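Local coordinates for protein BIFUNCTIONAL PROTEIN Proline utilization A (PutA) (Corynebacterium freiburgense, PDB 5UX5) that catalyses the two-step oxidation of proline to glutamate, joining an FAD-dependent proline dehydrogenase and an NAD-dependent aldehyde dehydrogenase in one chain, at residues Val866-Gly869 with Asn870-Ile873; Asp807-Arg810 with Pro811-Phe815; Phe596-Ala599 with Ile600-Gly604; Val731-Val734 with Gly735-Arg739. All blocks are in the same frame, centred on the assembly; numbering follows the deposited sequence.

Overall arrangement
All four contacts are short-range and lie in the aldehyde dehydrogenase half of the chain. Contacts 1 and 3 are buried; contacts 2 and 4 are only partly so, with exposed residues at their turns. Contact 3 begins a helix in the NAD-binding region and is built on backbone hydrogen bonds. The other three belong to the neighbouring alpha/beta region. Contacts 2 and 4 come within about 6 Å at their nearest atoms and both pack on strand 824-830, while contacts 1 and 4 each touch helix 833-841. Chemically, contact 4 is apolar, contact 2 adds one turn bond, and contact 1 joins an apolar cluster to a polar side chain bonded from outside.

Contact 1 (Val866-Gly869 with Asn870-Ile873); sequences VEVG and NAYI
The side-chain oxygen OD1 of Asn-870 is gripped twice, by the backbone N of Gly-888 and by NZ of Lys-900, and the same lysine also bonds to the carbonyl O of Gly-869, the residue that Asn-870 follows. The torsion of Asn-870 sets CG beside its backbone N and anti to its carbonyl carbon (chi1 -80°), which folds the amide back along the preceding peptide. OD1 of Asn-870 then sits 3.9 Å from Gly-869 O, a spacing consistent with Lys-900 NZ bonding to both oxygens. The other half of the amide, ND2, donates to the carbonyl O of Pro-886, which helps fix the rotation of the group.

Here the chain passes from helix 856-865 into strand 870-873, which runs parallel to strand 845-852, a beta-alpha-beta crossover in the alpha/beta fold of the aldehyde dehydrogenase family. Strand 1056-1064, near the C-terminus, pairs with the other edge of 870-873.

On the apolar side, Val-868 has CG1 anti to its carbonyl carbon (chi1 -59°), and its CG2 methyl falls between its own backbone N and carbonyl carbon. From there CG2 lies over the peptide that joins Asn-870 to Ala-871 and rests 4.0 Å from Ala-871 CB. Val-866, just past the helix end, adds a looser touch, its CG1 being 4.4 Å from Ala-871 CB, a methyl that Trp-862 of helix 856-865 also packs against.

Contact 2 (Asp807-Arg810 with Pro811-Phe815); sequences DNVR and PGSWF
Arg-810 and Pro-811 lie side by side and point the same way, the arginine curling over to run next to the proline ring. Its chain bends at chi2 (-64°) and again at chi3 (-51°), which brings NE to 3.5 Å from Pro-811 CD, with CZ and NH2 somewhat farther from the same carbon. The guanidinium meets that ring carbon obliquely, in a van der Waals contact with no polar bond between them.

Val-809 and Phe-815 approach differently: their side chains cross at a slant, Val-809 CG2 resting 4.0 Å from Phe-815 CD2. The other methyl, Val-809 CG1, is 3.8 Å from Ser-813 OG, so the valine bridges the serine and the ring. Phe-815 is also in cation-pi contact with Lys-695 and leans on Ser-729 and Leu-730 of strand 728-734.

The turn that brings Ser-813 back beside Val-809 is closed by the bond from Ser-813 N to Arg-810 O, 3.0 Å long, with the donor above the carbonyl plane by 40°. Gly-812 takes a left-handed conformation in the third position. The whole is a type II beta turn from Arg-810 to Ser-813, within the connection between strands 804-807 and 824-830 of the aldehyde dehydrogenase fold.

Contact 3 (Phe596-Ala599 with Ile600-Gly604); sequences FPVA and IPLGG
Phe-596 opens the run into helix 599-611 by laying its CB against Ile-600 CD1, 3.6 Å apart. The approach to the ring is oblique, and Lys-548 adds a cation-pi contact to it. This is the N-terminal turn of a helix between parallel strands 580-591 and 614-618, part of the Rossmann-like NAD-binding fold of aldehyde dehydrogenases; the side chain of Pro-601 is about 9 Å from the bound NAD. The carbonyl O of Phe-596 also receives a weak bond from Ile-600 N, at 3.4 Å.

Pro-597 comes next, its carbonyl O lying beside Pro-601 CG. With no N-H to offer, Pro-601 fits in this first helical turn, where its ring packs against the preceding carbonyls.

Val-598 accepts from Leu-602 N at its O (3.1 Å) and places CG1, anti to its backbone N (chi1 175°), 3.9 Å from Leu-602 CD1; the two side chains lie alongside each other, pointing the same way. Its own N, like that of Ala-599, donates to Glu-556 OE2, so one carboxylate oxygen serves two N-H groups at the helix start.

Ala-599 completes the turn, its O taking the N-H of Gly-603 with the donor tilted 26° from the carbonyl plane.

Contact 4 (Val731-Val734 with Gly735-Arg739); sequences VILV and GDVGR
Apolar packing carries this contact, and it centres on Leu-733 and Val-737, whose side chains cross at about a right angle. The CG2 methyl of Val-737 does the touching: it lies 3.7 Å from Leu-733 CD1, 4.1 Å from Leu-733 CB and 4.2 Å from Leu-733 CD2, so it nestles among three carbons of one leucine. Val-737 has CG1 anti to its carbonyl carbon (chi1 -73°), which leaves CG2 between the backbone N and the carbonyl carbon, where it meets the leucine; CG1 itself comes to 3.9 Å from the carbonyl O of Val-734. Val-700 of strand 696-700 touches both Leu-733 and Val-737, and Phe-740 and Thr-741 of helix 740-750 reach Leu-733.

The next group is the meeting of side chain with backbone at the end of the strand. The CA-CB bond of Val-734 points away from 735-739, and its side chain packs on Ala-836 of helix 833-841, with CG1 merely beside the next peptide N, that of Gly-735.

Among backbone polar atoms, Val-734 O and Asp-736 N are 3.4 Å apart, but the angle is too poor for a hydrogen bond. The chain turns at Gly-735, whose positive phi (61°) favours glycine over residues with a side chain.

With methyl contacts in place of polar bonds between the strand end and the bend, the fit here depends on shape, with Val-737 covering Leu-733 where strand 728-734 gives way to the turn before helix 740-750.

Contact 1 (Val866-Gly869 with Asn870-Ile873)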
loop_
_atom_site.group_PDB
_atom_site.type_symbol
_atom_site.label_atom_id
_atom_site.label_comp_id
_atom_site.label_asym_id
_atom_site.label_seq_id
_atom_site.Cartn_x
_atom_site.Cartn_y
_atom_site.Cartn_z
ATOM N N VAL A 866 -7.723 4.157 -20.871
ATOM C CA VAL A 866 -6.445 3.505 -20.601
ATOM C C VAL A 866 -6.592 2.013 -20.793
ATOM O O VAL A 866 -7.611 1.425 -20.411
ATOM C CB VAL A 866 -5.917 3.821 -19.194
ATOM C CG1 VAL A 866 -6.813 3.214 -18.114
ATOM C CG2 VAL A 866 -4.475 3.312 -19.082
ATOM N N GLU A 867 -5.548 1.398 -21.343
ATOM C CA GLU A 867 -5.565 0.019 -21.812
ATOM C C GLU A 867 -4.596 -0.802 -20.988
ATOM O O GLU A 867 -3.562 -1.241 -21.503
ATOM C CB GLU A 867 -5.235 -0.044 -23.288
ATOM C CG GLU A 867 -6.309 0.583 -24.133
ATOM C CD GLU A 867 -5.958 0.639 -25.606
ATOM O OE1 GLU A 867 -6.887 0.944 -26.408
ATOM O OE2 GLU A 867 -4.782 0.330 -25.959
ATOM N N VAL A 868 -4.961 -1.027 -19.726
ATOM C CA VAL A 868 -4.188 -1.821 -18.778
ATOM C C VAL A 868 -5.137 -2.723 -18.003
ATOM O O VAL A 868 -6.317 -2.412 -17.818
ATOM C CB VAL A 868 -3.395 -0.947 -17.778
ATOM C CG1 VAL A 868 -2.458 -0.034 -18.514
ATOM C CG2 VAL A 868 -4.354 -0.166 -16.873
ATOM N N GLY A 869 -4.613 -3.836 -17.520
ATOM C CA GLY A 869 -5.474 -4.717 -16.769
ATOM C C GLY A 869 -5.744 -4.175 -15.380
ATOM O O GLY A 869 -6.871 -4.281 -14.883
ATOM N N ASN A 870 -4.728 -3.559 -14.759
ATOM C CA ASN A 870 -4.826 -2.986 -13.412
ATOM C C ASN A 870 -4.615 -1.473 -13.500
ATOM O O ASN A 870 -3.493 -0.998 -13.714
ATOM C CB ASN A 870 -3.810 -3.639 -12.467
ATOM C CG ASN A 870 -4.274 -5.003 -11.928
ATOM O OD1 ASN A 870 -4.227 -6.011 -12.627
ATOM N ND2 ASN A 870 -4.696 -5.031 -10.681
ATOM N N ALA A 871 -5.710 -0.730 -13.364
ATOM C CA ALA A 871 -5.713 0.730 -13.309
ATOM C C ALA A 871 -5.840 1.232 -11.859
ATOM O O ALA A 871 -6.541 0.638 -11.034
ATOM C CB ALA A 871 -6.846 1.283 -14.163
ATOM N N TYR A 872 -5.113 2.299 -11.541
ATOM C CA TYR A 872 -5.104 2.899 -10.208
ATOM C C TYR A 872 -5.257 4.396 -10.364
ATOM O O TYR A 872 -4.749 4.984 -11.322
ATOM C CB TYR A 872 -3.818 2.599 -9.419
ATOM C CG TYR A 872 -3.547 1.131 -9.214
ATOM C CD1 TYR A 872 -2.888 0.412 -10.182
ATOM C CD2 TYR A 872 -3.935 0.461 -8.046
ATOM C CE1 TYR A 872 -2.629 -0.916 -10.023
ATOM C CE2 TYR A 872 -3.664 -0.899 -7.880
ATOM C CZ TYR A 872 -3.014 -1.574 -8.897
ATOM O OH TYR A 872 -2.686 -2.909 -8.827
ATOM N N ILE A 873 -5.965 5.017 -9.436
ATOM C CA ILE A 873 -6.233 6.438 -9.529
ATOM C C ILE A 873 -5.780 7.090 -8.233
ATOM O O ILE A 873 -6.250 6.727 -7.151
ATOM C CB ILE A 873 -7.715 6.689 -9.844
ATOM C CG1 ILE A 873 -7.949 6.227 -11.290
ATOM C CG2 ILE A 873 -8.078 8.139 -9.660
ATOM C CD1 ILE A 873 -9.322 5.731 -11.592
#

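Contact 2 (Asp807-Arg810 with Pro811-Phe815)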
loop_
_atom_site.group_PDB
_atom_site.type_symbol
_atom_site.label_atom_id
_atom_site.label_comp_id
_atom_site.label_asym_id
_atom_site.label_seq_id
_atom_site.Cartn_x
_atom_site.Cartn_y
_atom_site.Cartn_z
ATOM N N ASP A 807 15.319 11.757 -18.027
ATOM C CA ASP A 807 14.426 12.826 -18.449
ATOM C C ASP A 807 14.339 12.866 -19.981
ATOM O O ASP A 807 15.291 12.513 -20.693
ATOM C CB ASP A 807 14.938 14.156 -17.861
ATOM C CG ASP A 807 13.890 15.243 -17.801
ATOM O OD1 ASP A 807 12.696 14.971 -18.042
ATOM O OD2 ASP A 807 14.271 16.380 -17.435
ATOM N N ASN A 808 13.185 13.317 -20.485
ATOM C CA ASN A 808 12.951 13.505 -21.922
ATOM C C ASN A 808 12.949 12.174 -22.688
ATOM O O ASN A 808 13.422 12.089 -23.824
ATOM C CB ASN A 808 13.975 14.483 -22.503
ATOM C CG ASN A 808 13.831 15.875 -21.919
ATOM O OD1 ASN A 808 12.724 16.402 -21.799
ATOM N ND2 ASN A 808 14.944 16.450 -21.491
ATOM N N VAL A 809 12.419 11.128 -22.061
ATOM C CA VAL A 809 12.235 9.849 -22.741
ATOM C C VAL A 809 11.152 10.023 -23.798
ATOM O O VAL A 809 10.020 10.406 -23.486
ATOM C CB VAL A 809 11.872 8.749 -21.732
ATOM C CG1 VAL A 809 11.363 7.524 -22.435
ATOM C CG2 VAL A 809 13.081 8.392 -20.898
ATOM N N ARG A 810 11.512 9.743 -25.115
ATOM C CA ARG A 810 10.550 10.107 -26.147
ATOM C C ARG A 810 9.728 8.896 -26.583
ATOM O O ARG A 810 10.194 7.758 -26.471
ATOM C CB ARG A 810 11.276 10.707 -27.355
ATOM C CG ARG A 810 11.946 12.067 -27.122
ATOM C CD ARG A 810 10.923 13.155 -26.791
ATOM N NE ARG A 810 9.821 13.225 -27.756
ATOM C CZ ARG A 810 8.828 14.115 -27.698
ATOM N NH1 ARG A 810 8.793 15.017 -26.718
ATOM N NH2 ARG A 810 7.870 14.109 -28.623
ATOM N N PRO A 811 8.512 9.097 -27.110
ATOM C CA PRO A 811 7.677 7.954 -27.525
ATOM C C PRO A 811 8.312 7.152 -28.651
ATOM O O PRO A 811 8.660 7.690 -29.704
ATOM C CB PRO A 811 6.381 8.622 -27.998
ATOM C CG PRO A 811 6.799 9.987 -28.424
ATOM C CD PRO A 811 7.858 10.382 -27.422
ATOM N N GLY A 812 8.409 5.840 -28.448
ATOM C CA GLY A 812 9.018 4.969 -29.421
ATOM C C GLY A 812 10.504 4.808 -29.253
ATOM O O GLY A 812 11.104 3.980 -29.954
ATOM N N SER A 813 11.114 5.583 -28.350
ATOM C CA SER A 813 12.497 5.380 -27.959
ATOM C C SER A 813 12.664 4.021 -27.286
ATOM O O SER A 813 11.697 3.365 -26.888
ATOM C CB SER A 813 12.952 6.485 -27.002
ATOM O OG SER A 813 12.857 6.089 -25.636
ATOM N N TRP A 814 13.927 3.620 -27.116
ATOM C CA TRP A 814 14.205 2.299 -26.562
ATOM C C TRP A 814 13.638 2.153 -25.147
ATOM O O TRP A 814 13.001 1.140 -24.829
ATOM C CB TRP A 814 15.704 2.005 -26.590
ATOM C CG TRP A 814 16.006 0.646 -26.011
ATOM C CD1 TRP A 814 15.903 -0.565 -26.648
ATOM C CD2 TRP A 814 16.444 0.357 -24.669
ATOM N NE1 TRP A 814 16.255 -1.584 -25.787
ATOM C CE2 TRP A 814 16.588 -1.046 -24.569
ATOM C CE3 TRP A 814 16.734 1.148 -23.550
ATOM C CZ2 TRP A 814 17.008 -1.670 -23.390
ATOM C CZ3 TRP A 814 17.149 0.529 -22.383
ATOM C CH2 TRP A 814 17.283 -0.866 -22.310
ATOM N N PHE A 815 13.859 3.154 -24.275
ATOM C CA PHE A 815 13.418 3.005 -22.885
ATOM C C PHE A 815 11.891 3.059 -22.733
ATOM O O PHE A 815 11.344 2.560 -21.732
ATOM C CB PHE A 815 14.104 4.045 -21.977
ATOM C CG PHE A 815 13.891 3.773 -20.532
ATOM C CD1 PHE A 815 14.574 2.733 -19.909
ATOM C CD2 PHE A 815 12.963 4.496 -19.804
ATOM C CE1 PHE A 815 14.333 2.418 -18.588
ATOM C CE2 PHE A 815 12.726 4.194 -18.475
ATOM C CZ PHE A 815 13.414 3.159 -17.869
#

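Contact 3 (Phe596-Ala599 with Ile600-Gly604)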
loop_
_atom_site.group_PDB
_atom_site.type_symbol
_atom_site.label_atom_id
_atom_site.label_comp_id
_atom_site.label_asym_id
_atom_site.label_seq_id
_atom_site.Cartn_x
_atom_site.Cartn_y
_atom_site.Cartn_z
ATOM N N PHE A 596 8.936 -12.560 -6.646
ATOM C CA PHE A 596 7.905 -12.845 -5.649
ATOM C C PHE A 596 7.965 -14.321 -5.315
ATOM O O PHE A 596 7.075 -15.088 -5.689
ATOM C CB PHE A 596 6.520 -12.467 -6.162
ATOM C CG PHE A 596 6.284 -10.997 -6.228
ATOM C CD1 PHE A 596 5.839 -10.315 -5.100
ATOM C CD2 PHE A 596 6.516 -10.291 -7.400
ATOM C CE1 PHE A 596 5.617 -8.971 -5.138
ATOM C CE2 PHE A 596 6.290 -8.938 -7.457
ATOM C CZ PHE A 596 5.831 -8.269 -6.309
ATOM N N PRO A 597 8.989 -14.749 -4.574
ATOM C CA PRO A 597 9.290 -16.180 -4.462
ATOM C C PRO A 597 8.430 -16.971 -3.498
ATOM O O PRO A 597 8.646 -18.182 -3.387
ATOM C CB PRO A 597 10.742 -16.175 -3.997
ATOM C CG PRO A 597 10.796 -14.966 -3.157
ATOM C CD PRO A 597 9.983 -13.928 -3.869
ATOM N N VAL A 598 7.420 -16.404 -2.850
ATOM C CA VAL A 598 6.525 -17.195 -2.017
ATOM C C VAL A 598 5.078 -17.127 -2.509
ATOM O O VAL A 598 4.428 -18.155 -2.684
ATOM C CB VAL A 598 6.636 -16.796 -0.534
ATOM C CG1 VAL A 598 5.595 -17.564 0.309
ATOM C CG2 VAL A 598 8.074 -17.080 -0.028
ATOM N N ALA A 599 4.572 -15.927 -2.780
ATOM C CA ALA A 599 3.169 -15.792 -3.167
ATOM C C ALA A 599 2.898 -16.337 -4.572
ATOM O O ALA A 599 1.890 -17.020 -4.801
ATOM C CB ALA A 599 2.747 -14.333 -3.080
ATOM N N ILE A 600 3.763 -16.040 -5.533
ATOM C CA ILE A 600 3.451 -16.495 -6.879
ATOM C C ILE A 600 3.573 -18.010 -6.996
ATOM O O ILE A 600 2.617 -18.639 -7.460
ATOM C CB ILE A 600 4.289 -15.756 -7.925
ATOM C CG1 ILE A 600 3.728 -14.324 -8.042
ATOM C CG2 ILE A 600 4.278 -16.541 -9.249
ATOM C CD1 ILE A 600 4.475 -13.410 -8.972
ATOM N N PRO A 601 4.646 -18.659 -6.537
ATOM C CA PRO A 601 4.622 -20.137 -6.579
ATOM C C PRO A 601 3.438 -20.700 -5.818
ATOM O O PRO A 601 2.712 -21.547 -6.346
ATOM C CB PRO A 601 5.980 -20.546 -5.969
ATOM C CG PRO A 601 6.547 -19.322 -5.374
ATOM C CD PRO A 601 5.916 -18.132 -5.981
ATOM N N LEU A 602 3.192 -20.225 -4.599
ATOM C CA LEU A 602 2.088 -20.793 -3.836
ATOM C C LEU A 602 0.738 -20.461 -4.464
ATOM O O LEU A 602 -0.205 -21.254 -4.356
ATOM C CB LEU A 602 2.130 -20.323 -2.380
ATOM C CG LEU A 602 3.178 -20.998 -1.498
ATOM C CD1 LEU A 602 3.071 -20.500 -0.050
ATOM C CD2 LEU A 602 3.028 -22.499 -1.560
ATOM N N GLY A 603 0.612 -19.310 -5.115
ATOM C CA GLY A 603 -0.685 -18.942 -5.647
ATOM C C GLY A 603 -1.125 -19.894 -6.727
ATOM O O GLY A 603 -2.278 -20.310 -6.763
ATOM N N GLY A 604 -0.198 -20.283 -7.594
ATOM C CA GLY A 604 -0.512 -21.263 -8.622
ATOM C C GLY A 604 -0.781 -22.648 -8.076
ATOM O O GLY A 604 -1.639 -23.365 -8.592
#

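Contact 4 (Val731-Val734 with Gly735-Arg739)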
loop_
_atom_site.group_PDB
_atom_site.type_symbol
_atom_site.label_atom_id
_atom_site.label_comp_id
_atom_site.label_asym_id
_atom_site.label_seq_id
_atom_site.Cartn_x
_atom_site.Cartn_y
_atom_site.Cartn_z
ATOM N N VAL A 731 6.985 7.838 -15.739
ATOM C CA VAL A 731 6.057 8.866 -15.293
ATOM C C VAL A 731 5.907 9.855 -16.455
ATOM O O VAL A 731 6.907 10.331 -17.017
ATOM C CB VAL A 731 6.536 9.525 -13.964
ATOM C CG1 VAL A 731 7.888 10.154 -14.102
ATOM C CG2 VAL A 731 5.544 10.547 -13.398
ATOM N N ILE A 732 4.662 10.108 -16.853
ATOM C CA ILE A 732 4.338 10.978 -17.981
ATOM C C ILE A 732 3.661 12.204 -17.394
ATOM O O ILE A 732 2.554 12.102 -16.855
ATOM C CB ILE A 732 3.402 10.305 -18.998
ATOM C CG1 ILE A 732 3.905 8.945 -19.447
ATOM C CG2 ILE A 732 3.183 11.177 -20.215
ATOM C CD1 ILE A 732 2.880 8.270 -20.291
ATOM N N LEU A 733 4.313 13.355 -17.496
ATOM C CA LEU A 733 3.803 14.607 -16.953
ATOM C C LEU A 733 3.129 15.402 -18.060
ATOM O O LEU A 733 3.704 15.568 -19.142
ATOM C CB LEU A 733 4.936 15.434 -16.364
ATOM C CG LEU A 733 5.975 14.662 -15.586
ATOM C CD1 LEU A 733 7.056 15.626 -15.167
ATOM C CD2 LEU A 733 5.303 14.081 -14.397
ATOM N N VAL A 734 1.914 15.876 -17.804
ATOM C CA VAL A 734 1.214 16.734 -18.756
ATOM C C VAL A 734 1.475 18.188 -18.397
ATOM O O VAL A 734 1.270 18.602 -17.245
ATOM C CB VAL A 734 -0.293 16.443 -18.793
ATOM C CG1 VAL A 734 -0.944 17.383 -19.774
ATOM C CG2 VAL A 734 -0.557 14.994 -19.203
ATOM N N GLY A 735 1.967 18.954 -19.367
ATOM C CA GLY A 735 2.241 20.349 -19.089
ATOM C C GLY A 735 3.277 20.509 -17.994
ATOM O O GLY A 735 4.260 19.759 -17.917
ATOM N N ASP A 736 3.053 21.508 -17.139
ATOM C CA ASP A 736 3.961 21.878 -16.058
ATOM C C ASP A 736 3.373 21.415 -14.728
ATOM O O ASP A 736 2.243 21.780 -14.383
ATOM C CB ASP A 736 4.210 23.390 -16.059
ATOM C CG ASP A 736 5.017 23.861 -14.853
ATOM O OD1 ASP A 736 6.185 23.443 -14.711
ATOM O OD2 ASP A 736 4.495 24.669 -14.053
ATOM N N VAL A 737 4.136 20.616 -13.986
ATOM C CA VAL A 737 3.651 20.038 -12.742
ATOM C C VAL A 737 4.356 20.632 -11.517
ATOM O O VAL A 737 4.324 20.046 -10.437
ATOM C CB VAL A 737 3.753 18.503 -12.773
ATOM C CG1 VAL A 737 2.698 17.933 -13.695
ATOM C CG2 VAL A 737 5.121 18.080 -13.266
ATOM N N GLY A 738 4.947 21.807 -11.652
ATOM C CA GLY A 738 5.430 22.539 -10.481
ATOM C C GLY A 738 6.453 21.807 -9.628
ATOM O O GLY A 738 7.549 21.444 -10.074
ATOM N N ARG A 739 6.140 21.641 -8.353
ATOM C CA ARG A 739 7.158 21.120 -7.449
ATOM C C ARG A 739 7.471 19.641 -7.681
ATOM O O ARG A 739 8.443 19.143 -7.098
ATOM C CB ARG A 739 6.715 21.359 -6.007
ATOM C CG ARG A 739 6.032 22.713 -5.814
ATOM C CD ARG A 739 5.872 23.049 -4.336
ATOM N NE ARG A 739 5.460 21.886 -3.552
ATOM C CZ ARG A 739 4.212 21.436 -3.504
ATOM N NH1 ARG A 739 3.258 22.044 -4.193
ATOM N NH2 ARG A 739 3.908 20.388 -2.766
#